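Local coordinates for protein esterase (PDB 7ATL) that hydrolyses carboxylic esters as a family VIII carboxylesterase with a beta-lactamase-like fold, and also shows promiscuous acyltransferase activity, at residues 60-65 with 341-346; 205-210 with 271-276. One frame throughout, in Å; residues are numbered along the deposited sequence.

Contact 1: 60-65 with 341-346; sequences QFRLSS and GVYGHS. With 1PE (pentaethylene glycol), chain E.
Beside the probable active site of this beta-lactamase-like esterase, where Ser65 would open the family's SxxK motif, His345 and Tyr343 grip the residues that lead up to that serine. His345 NE2 donates to Arg62 O at 2.7 Å, almost straight (171°) and on a lone pair in the carbonyl plane. The imidazole cannot easily swivel, because its ND1 is tied to Thr361. Phe61 CD2 lies 3.9 Å from His345 CE1, the two rings nearly perpendicular. On the next residue, Arg62 CB sits over one face of the Tyr343 ring, 3.8 Å from its centroid, a CH-pi contact; the extended chain carries the guanidinium onward to Pro251 O. Ser64 OG, turned between its own N and carbonyl carbon (chi1 50°), accepts from Tyr343 N at 3.2 Å. A pentaethylene glycol, probably from the crystallisation liquor, ends at the site, its OH7 accepting from Val342 N at 3.2 Å. Gly341 O accepts from both Gly344 N and His345 N, the classic beta bulge where strand 337-341 meets strand 345-350. The contact joins the ends of these two inner strands of the large sheet to strand 61-62, just before helix 67-80; Leu360 of strand 355-361 touches both Phe61 and His345.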
ATOM      1  N   GLN A  60      13.186  -5.835   7.484  1.00 32.25           N
ATOM      2  CA  GLN A  60      12.576  -4.726   6.711  1.00 32.56           C
ATOM      3  C   GLN A  60      12.141  -5.256   5.340  1.00 30.53           C
ATOM      4  O   GLN A  60      12.804  -6.180   4.783  1.00 28.28           O
ATOM      5  CB  GLN A  60      13.562  -3.568   6.578  1.00 32.64           C
ATOM      6  CG  GLN A  60      12.875  -2.225   6.463  1.00 32.59           C
ATOM      7  CD  GLN A  60      13.791  -1.125   5.973  1.00 34.28           C
ATOM      8  OE1 GLN A  60      14.727  -1.356   5.199  1.00 33.34           O
ATOM      9  NE2 GLN A  60      13.487   0.099   6.392  1.00 33.57           N
ATOM     10  N   PHE A  61      11.058  -4.697   4.812  1.00 28.75           N
ATOM     11  CA  PHE A  61      10.537  -5.071   3.479  1.00 28.95           C
ATOM     12  C   PHE A  61      10.439  -3.850   2.571  1.00 27.26           C
ATOM     13  O   PHE A  61      10.310  -2.708   3.046  1.00 28.05           O
ATOM     14  CB  PHE A  61       9.165  -5.734   3.586  1.00 29.28           C
ATOM     15  CG  PHE A  61       9.146  -7.062   4.287  1.00 25.27           C
ATOM     16  CD1 PHE A  61       9.178  -7.127   5.666  1.00 25.38           C
ATOM     17  CD2 PHE A  61       9.032  -8.232   3.568  1.00 25.37           C
ATOM     18  CE1 PHE A  61       9.124  -8.347   6.316  1.00 25.18           C
ATOM     19  CE2 PHE A  61       9.004  -9.458   4.216  1.00 25.35           C
ATOM     20  CZ  PHE A  61       9.050  -9.511   5.589  1.00 24.50           C
ATOM     21  N   ARG A  62      10.525  -4.115   1.277  1.00 26.58           N
ATOM     22  CA  ARG A  62       9.994  -3.209   0.238  1.00 29.66           C
ATOM     23  C   ARG A  62       8.478  -3.247   0.394  1.00 30.06           C
ATOM     24  O   ARG A  62       7.930  -4.369   0.385  1.00 29.76           O
ATOM     25  CB  ARG A  62      10.447  -3.668  -1.153  1.00 30.45           C
ATOM     26  CG  ARG A  62      11.955  -3.618  -1.345  1.00 29.24           C
ATOM     27  CD  ARG A  62      12.424  -4.286  -2.614  1.00 29.76           C
ATOM     28  NE  ARG A  62      13.879  -4.302  -2.681  1.00 30.95           N
ATOM     29  CZ  ARG A  62      14.670  -5.189  -2.075  1.00 30.85           C
ATOM     30  NH1 ARG A  62      14.174  -6.182  -1.351  1.00 32.25           N
ATOM     31  NH2 ARG A  62      15.970  -5.092  -2.227  1.00 29.02           N
ATOM     32  N   LEU A  63       7.837  -2.087   0.553  1.00 32.41           N
ATOM     33  CA  LEU A  63       6.398  -2.028   0.947  1.00 33.15           C
ATOM     34  C   LEU A  63       5.449  -1.938  -0.255  1.00 31.89           C
ATOM     35  O   LEU A  63       4.316  -2.323  -0.061  1.00 31.26           O
ATOM     36  CB  LEU A  63       6.195  -0.857   1.905  1.00 33.32           C
ATOM     37  CG  LEU A  63       6.824  -1.054   3.286  1.00 33.59           C
ATOM     38  CD1 LEU A  63       6.625   0.184   4.144  1.00 35.12           C
ATOM     39  CD2 LEU A  63       6.242  -2.273   3.970  1.00 34.19           C
ATOM     40  N   SER A  64       5.908  -1.531  -1.447  1.00 36.92           N
ATOM     41  CA  SER A  64       5.082  -1.135  -2.635  1.00 35.36           C
ATOM     42  C   SER A  64       3.832  -0.374  -2.151  1.00 30.97           C
ATOM     43  O   SER A  64       4.021   0.624  -1.432  1.00 28.91           O
ATOM     44  CB  SER A  64       4.776  -2.307  -3.569  1.00 35.74           C
ATOM     45  OG  SER A  64       4.263  -3.440  -2.870  1.00 38.55           O
ATOM     46  N   SER A  65       2.610  -0.827  -2.440  1.00 28.98           N
ATOM     47  CA  SER A  65       1.382  -0.042  -2.132  1.00 29.92           C
ATOM     48  C   SER A  65       1.087   0.033  -0.631  1.00 27.34           C
ATOM     49  O   SER A  65       0.208   0.804  -0.256  1.00 25.78           O
ATOM     50  CB  SER A  65       0.207  -0.548  -2.865  1.00 31.59           C
ATOM     51  OG  SER A  65       0.331  -0.260  -4.248  1.00 33.36           O
ATOM     52  N   GLY A 341       0.129  -5.052  -1.166  1.00 28.54           N
ATOM     53  CA  GLY A 341       1.338  -4.619  -1.898  1.00 28.49           C
ATOM     54  C   GLY A 341       1.817  -5.683  -2.863  1.00 28.27           C
ATOM     55  O   GLY A 341       1.910  -6.853  -2.467  1.00 26.81           O
ATOM     56  N   VAL A 342       2.159  -5.306  -4.086  1.00 30.10           N
ATOM     57  CA  VAL A 342       2.588  -6.298  -5.111  1.00 30.47           C
ATOM     58  C   VAL A 342       3.816  -7.060  -4.610  1.00 29.24           C
ATOM     59  O   VAL A 342       3.949  -8.200  -5.005  1.00 32.50           O
ATOM     60  CB  VAL A 342       2.873  -5.663  -6.480  1.00 33.27           C
ATOM     61  CG1 VAL A 342       1.664  -4.921  -7.018  1.00 36.56           C
ATOM     62  CG2 VAL A 342       4.084  -4.747  -6.441  1.00 34.69           C
ATOM     63  N   TYR A 343       4.698  -6.491  -3.790  1.00 28.91           N
ATOM     64  CA  TYR A 343       5.914  -7.231  -3.329  1.00 31.42           C
ATOM     65  C   TYR A 343       5.517  -8.455  -2.488  1.00 30.38           C
ATOM     66  O   TYR A 343       6.343  -9.371  -2.348  1.00 30.14           O
ATOM     67  CB  TYR A 343       6.913  -6.321  -2.599  1.00 31.53           C
ATOM     68  CG  TYR A 343       7.898  -5.630  -3.512  1.00 31.81           C
ATOM     69  CD1 TYR A 343       8.800  -6.368  -4.265  1.00 34.69           C
ATOM     70  CD2 TYR A 343       7.949  -4.249  -3.618  1.00 31.91           C
ATOM     71  CE1 TYR A 343       9.719  -5.753  -5.103  1.00 34.27           C
ATOM     72  CE2 TYR A 343       8.866  -3.617  -4.441  1.00 31.25           C
ATOM     73  CZ  TYR A 343       9.756  -4.374  -5.181  1.00 31.16           C
ATOM     74  OH  TYR A 343      10.661  -3.787  -6.003  1.00 30.37           O
ATOM     75  N   GLY A 344       4.318  -8.438  -1.891  1.00 30.16           N
ATOM     76  CA  GLY A 344       3.664  -9.641  -1.345  1.00 28.80           C
ATOM     77  C   GLY A 344       3.029  -9.390   0.008  1.00 26.93           C
ATOM     78  O   GLY A 344       3.319 -10.158   0.906  1.00 26.86           O
ATOM     79  N   HIS A 345       2.173  -8.379   0.157  1.00 25.23           N
ATOM     80  CA  HIS A 345       1.657  -7.962   1.494  1.00 25.21           C
ATOM     81  C   HIS A 345       0.129  -7.872   1.493  1.00 26.96           C
ATOM     82  O   HIS A 345      -0.470  -7.648   0.400  1.00 28.16           O
ATOM     83  CB  HIS A 345       2.261  -6.644   1.987  1.00 23.40           C
ATOM     84  CG  HIS A 345       3.723  -6.473   1.734  1.00 25.58           C
ATOM     85  ND1 HIS A 345       4.657  -7.443   2.037  1.00 24.34           N
ATOM     86  CD2 HIS A 345       4.412  -5.424   1.209  1.00 26.89           C
ATOM     87  CE1 HIS A 345       5.859  -6.987   1.727  1.00 27.26           C
ATOM     88  NE2 HIS A 345       5.735  -5.752   1.199  1.00 26.64           N
ATOM     89  N   SER A 346      -0.460  -8.100   2.673  1.00 25.18           N
ATOM     90  CA  SER A 346      -1.874  -7.789   3.000  1.00 25.68           C
ATOM     91  C   SER A 346      -1.930  -7.150   4.391  1.00 24.87           C
ATOM     92  O   SER A 346      -1.008  -7.355   5.181  1.00 23.76           O
ATOM     93  CB  SER A 346      -2.782  -8.991   2.876  1.00 24.07           C
ATOM     94  OG  SER A 346      -2.385 -10.026   3.749  1.00 25.49           O
TER
HETATM   95  OH2 1PE E 404      -9.064  -6.927  -8.830  1.00 61.60           O
HETATM   96  C12 1PE E 404      -9.920  -7.503  -7.839  1.00 59.91           C
HETATM   97  C22 1PE E 404      -9.215  -7.690  -6.511  1.00 63.38           C
HETATM   98  OH3 1PE E 404      -9.761  -8.801  -5.787  1.00 62.86           O
HETATM   99  C13 1PE E 404      -8.209  -8.967  -3.923  1.00 53.10           C
HETATM  100  C23 1PE E 404      -8.804  -9.646  -5.138  1.00 52.22           C
HETATM  101  OH4 1PE E 404      -6.785  -9.095  -3.911  1.00 49.80           O
HETATM  102  C14 1PE E 404      -5.349  -7.154  -3.950  1.00 51.48           C
HETATM  103  C24 1PE E 404      -6.099  -8.149  -3.095  1.00 49.41           C
HETATM  104  OH5 1PE E 404      -4.785  -6.123  -3.141  1.00 53.09           O
HETATM  105  C15 1PE E 404      -3.263  -4.257  -3.328  1.00 62.34           C
HETATM  106  C25 1PE E 404      -4.534  -4.908  -3.840  1.00 59.96           C
HETATM  107  OH6 1PE E 404      -2.412  -3.929  -4.435  1.00 76.98           O
HETATM  108  C16 1PE E 404      -0.460  -2.779  -5.333  1.00 57.41           C
HETATM  109  C26 1PE E 404      -1.329  -3.046  -4.117  1.00 63.90           C
HETATM  110  OH7 1PE E 404       0.914  -2.467  -5.035  1.00 50.35           O

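Contact 2: 205-210 with 271-276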
ATOM      1  N   ARG A 205      10.091   2.861  14.218  1.00 35.24           N
ATOM      2  CA  ARG A 205      11.550   2.632  14.421  1.00 40.13           C
ATOM      3  C   ARG A 205      12.296   2.567  13.080  1.00 37.99           C
ATOM      4  O   ARG A 205      13.505   2.892  13.075  1.00 39.10           O
ATOM      5  CB  ARG A 205      11.831   1.377  15.261  1.00 45.19           C
ATOM      6  CG  ARG A 205      11.008   0.149  14.899  1.00 51.96           C
ATOM      7  CD  ARG A 205      11.434  -1.085  15.677  1.00 55.17           C
ATOM      8  NE  ARG A 205      10.849  -2.296  15.112  1.00 57.38           N
ATOM      9  CZ  ARG A 205      10.958  -3.506  15.650  1.00 58.02           C
ATOM     10  NH1 ARG A 205      10.410  -4.552  15.053  1.00 56.75           N
ATOM     11  NH2 ARG A 205      11.619  -3.670  16.784  1.00 59.11           N
ATOM     12  N   ASN A 206      11.651   2.142  11.986  1.00 33.02           N
ATOM     13  CA  ASN A 206      12.419   1.690  10.804  1.00 31.79           C
ATOM     14  C   ASN A 206      11.592   1.755   9.516  1.00 31.68           C
ATOM     15  O   ASN A 206      11.550   0.753   8.775  1.00 29.34           O
ATOM     16  CB  ASN A 206      12.970   0.291  11.085  1.00 33.19           C
ATOM     17  CG  ASN A 206      14.023  -0.120  10.086  1.00 32.24           C
ATOM     18  OD1 ASN A 206      14.108  -1.296   9.754  1.00 32.65           O
ATOM     19  ND2 ASN A 206      14.790   0.843   9.589  1.00 31.47           N
ATOM     20  N   THR A 207      11.029   2.919   9.191  1.00 31.31           N
ATOM     21  CA  THR A 207      10.190   3.067   7.983  1.00 31.58           C
ATOM     22  C   THR A 207      10.536   4.384   7.285  1.00 30.80           C
ATOM     23  O   THR A 207      10.586   5.423   7.959  1.00 31.95           O
ATOM     24  CB  THR A 207       8.714   2.907   8.360  1.00 35.58           C
ATOM     25  OG1 THR A 207       8.507   1.536   8.725  1.00 35.58           O
ATOM     26  CG2 THR A 207       7.774   3.326   7.245  1.00 34.60           C
ATOM     27  N   GLY A 208      10.738   4.332   5.969  1.00 27.69           N
ATOM     28  CA  GLY A 208      11.094   5.511   5.167  1.00 28.34           C
ATOM     29  C   GLY A 208      11.104   5.165   3.698  1.00 28.56           C
ATOM     30  O   GLY A 208      10.390   4.208   3.323  1.00 28.54           O
ATOM     31  N   PHE A 209      11.901   5.893   2.911  1.00 28.18           N
ATOM     32  CA  PHE A 209      11.853   5.893   1.423  1.00 29.77           C
ATOM     33  C   PHE A 209      13.060   5.172   0.812  1.00 29.46           C
ATOM     34  O   PHE A 209      13.031   4.904  -0.402  1.00 30.30           O
ATOM     35  CB  PHE A 209      11.732   7.332   0.922  1.00 29.51           C
ATOM     36  CG  PHE A 209      10.320   7.840   0.983  1.00 28.33           C
ATOM     37  CD1 PHE A 209       9.413   7.474   0.004  1.00 26.39           C
ATOM     38  CD2 PHE A 209       9.900   8.620   2.046  1.00 27.72           C
ATOM     39  CE1 PHE A 209       8.104   7.910   0.057  1.00 27.84           C
ATOM     40  CE2 PHE A 209       8.590   9.050   2.109  1.00 29.08           C
ATOM     41  CZ  PHE A 209       7.698   8.705   1.110  1.00 31.15           C
ATOM     42  N   TYR A 210      14.072   4.898   1.631  1.00 30.97           N
ATOM     43  CA  TYR A 210      15.224   4.018   1.324  1.00 32.91           C
ATOM     44  C   TYR A 210      15.871   3.548   2.628  1.00 33.59           C
ATOM     45  O   TYR A 210      15.575   4.141   3.685  1.00 35.21           O
ATOM     46  CB  TYR A 210      16.231   4.766   0.461  1.00 32.53           C
ATOM     47  CG  TYR A 210      17.165   5.679   1.206  1.00 33.56           C
ATOM     48  CD1 TYR A 210      16.756   6.927   1.630  1.00 34.39           C
ATOM     49  CD2 TYR A 210      18.468   5.297   1.480  1.00 34.32           C
ATOM     50  CE1 TYR A 210      17.621   7.786   2.291  1.00 35.60           C
ATOM     51  CE2 TYR A 210      19.343   6.136   2.149  1.00 35.63           C
ATOM     52  CZ  TYR A 210      18.926   7.398   2.537  1.00 37.04           C
ATOM     53  OH  TYR A 210      19.796   8.253   3.154  1.00 34.67           O
ATOM     54  N   ALA A 271       7.161  -4.832   9.837  1.00 27.76           N
ATOM     55  CA  ALA A 271       5.769  -5.216  10.140  1.00 28.54           C
ATOM     56  C   ALA A 271       5.250  -4.413  11.346  1.00 29.35           C
ATOM     57  O   ALA A 271       4.120  -3.913  11.264  1.00 29.34           O
ATOM     58  CB  ALA A 271       5.717  -6.711  10.352  1.00 28.14           C
ATOM     59  N   ASP A 272       6.048  -4.245  12.405  1.00 30.65           N
ATOM     60  CA  ASP A 272       5.599  -3.565  13.653  1.00 29.98           C
ATOM     61  C   ASP A 272       5.268  -2.105  13.374  1.00 28.76           C
ATOM     62  O   ASP A 272       4.357  -1.587  14.059  1.00 32.56           O
ATOM     63  CB  ASP A 272       6.619  -3.653  14.790  1.00 30.74           C
ATOM     64  CG  ASP A 272       6.559  -5.024  15.427  1.00 33.25           C
ATOM     65  OD1 ASP A 272       5.641  -5.230  16.200  1.00 33.02           O
ATOM     66  OD2 ASP A 272       7.364  -5.906  15.050  1.00 38.96           O
ATOM     67  N   ASP A 273       5.991  -1.453  12.461  1.00 28.03           N
ATOM     68  CA  ASP A 273       5.694  -0.048  12.082  1.00 27.74           C
ATOM     69  C   ASP A 273       4.343  -0.074  11.361  1.00 25.88           C
ATOM     70  O   ASP A 273       3.503   0.736  11.684  1.00 26.09           O
ATOM     71  CB  ASP A 273       6.835   0.623  11.307  1.00 31.59           C
ATOM     72  CG  ASP A 273       8.040   1.106  12.124  1.00 31.84           C
ATOM     73  OD1 ASP A 273       7.953   1.217  13.368  1.00 31.77           O
ATOM     74  OD2 ASP A 273       9.071   1.383  11.496  1.00 34.16           O
ATOM     75  N   VAL A 274       4.083  -1.056  10.511  1.00 26.26           N
ATOM     76  CA  VAL A 274       2.792  -1.142   9.764  1.00 25.81           C
ATOM     77  C   VAL A 274       1.647  -1.384  10.756  1.00 27.48           C
ATOM     78  O   VAL A 274       0.548  -0.841  10.537  1.00 26.94           O
ATOM     79  CB  VAL A 274       2.860  -2.230   8.675  1.00 25.19           C
ATOM     80  CG1 VAL A 274       1.521  -2.462   7.980  1.00 24.77           C
ATOM     81  CG2 VAL A 274       3.947  -1.913   7.659  1.00 25.21           C
ATOM     82  N   LEU A 275       1.882  -2.167  11.806  1.00 28.83           N
ATOM     83  CA  LEU A 275       0.829  -2.498  12.793  1.00 29.75           C
ATOM     84  C   LEU A 275       0.462  -1.233  13.567  1.00 29.80           C
ATOM     85  O   LEU A 275      -0.736  -1.059  13.846  1.00 27.60           O
ATOM     86  CB  LEU A 275       1.308  -3.597  13.740  1.00 33.37           C
ATOM     87  CG  LEU A 275       0.280  -3.992  14.801  1.00 35.29           C
ATOM     88  CD1 LEU A 275      -1.055  -4.353  14.168  1.00 35.64           C
ATOM     89  CD2 LEU A 275       0.781  -5.155  15.629  1.00 37.01           C
ATOM     90  N   GLN A 276       1.456  -0.397  13.904  1.00 31.72           N
ATOM     91  CA  GLN A 276       1.251   0.933  14.541  1.00 31.75           C
ATOM     92  C   GLN A 276       0.330   1.735  13.630  1.00 31.90           C
ATOM     93  O   GLN A 276      -0.654   2.305  14.127  1.00 33.46           O
ATOM     94  CB  GLN A 276       2.559   1.715  14.708  1.00 38.09           C
ATOM     95  CG  GLN A 276       3.374   1.360  15.947  1.00 42.04           C
ATOM     96  CD  GLN A 276       2.473   1.402  17.159  1.00 47.03           C
ATOM     97  OE1 GLN A 276       1.880   2.438  17.501  1.00 44.60           O
ATOM     98  NE2 GLN A 276       2.310   0.244  17.778  1.00 45.39           N
TER
HETATM   99  O   HOH W   1       8.951  -5.350  12.971  1.00 38.95           O
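Asp273, near the start of helix 271-283, shows how one carboxylate can hold three successive residues of an irregular segment. Its OD1 accepts from Arg205 N at 2.8 Å, on the syn side and 16° out of the carboxylate plane. OD2 takes two donors: Asn206 N, at 2.7 Å, uses the syn lone pair, and Thr207 OG1, at 2.8 Å, the anti one. The threonine hydroxyl reaches it by standing anti to its own carbonyl carbon (chi1 -69°). With three bonds on two oxygens, the buried carboxylate is fixed in rotation and its negative charge is probably well stabilised.

The charged interaction lies farther out. Arg205 runs extended across the helix start and its NH1 forms a salt bridge with Asp272 OD2 at 3.3 Å, the guanidinium and carboxylate planes 85° apart. Each partner is shared, since Arg205 NE also pairs with Asp270 and Asp272 OD1 with Arg57.

Water completes the bridge. One molecule, in the guanidinium plane, accepts from Arg205 NH1 at 2.7 Å and from Asp272 N, and donates to Asp272 OD2 at 2.7 Å.

Tyr70 of helix 67-80 packs against both Thr207 and Asp273. From the first turn of helix 271-283 the Asp273 carboxylate thus receives two consecutive backbone N-H groups, one on each oxygen, and so fixes the loop after helix 190-199 against that helix in the beta-lactamase-like fold.

Overall arrangement
The chemistry of the two contacts differs with their place in the fold. Contact 1 is buried, its centre about 7 Å from the centre of the chain, and combines uncharged hydrogen bonds with aromatic packing; contact 2, its centre about 12 Å from that of the chain, lies at the surface and relies on carboxylates, a guanidinium and water, although Asp273 itself is buried. Contact 1 involves strands of the large sheet and strand 61-62, whereas contact 2 joins a loop to a helix. They are neighbours, with centres 12 Å apart: Gln60 NE2 probably donates to Asn206 O at 3.1 Å. Strand 61-62 pairs with strand 268-269, which leads into the helix carrying Asp272 and Asp273.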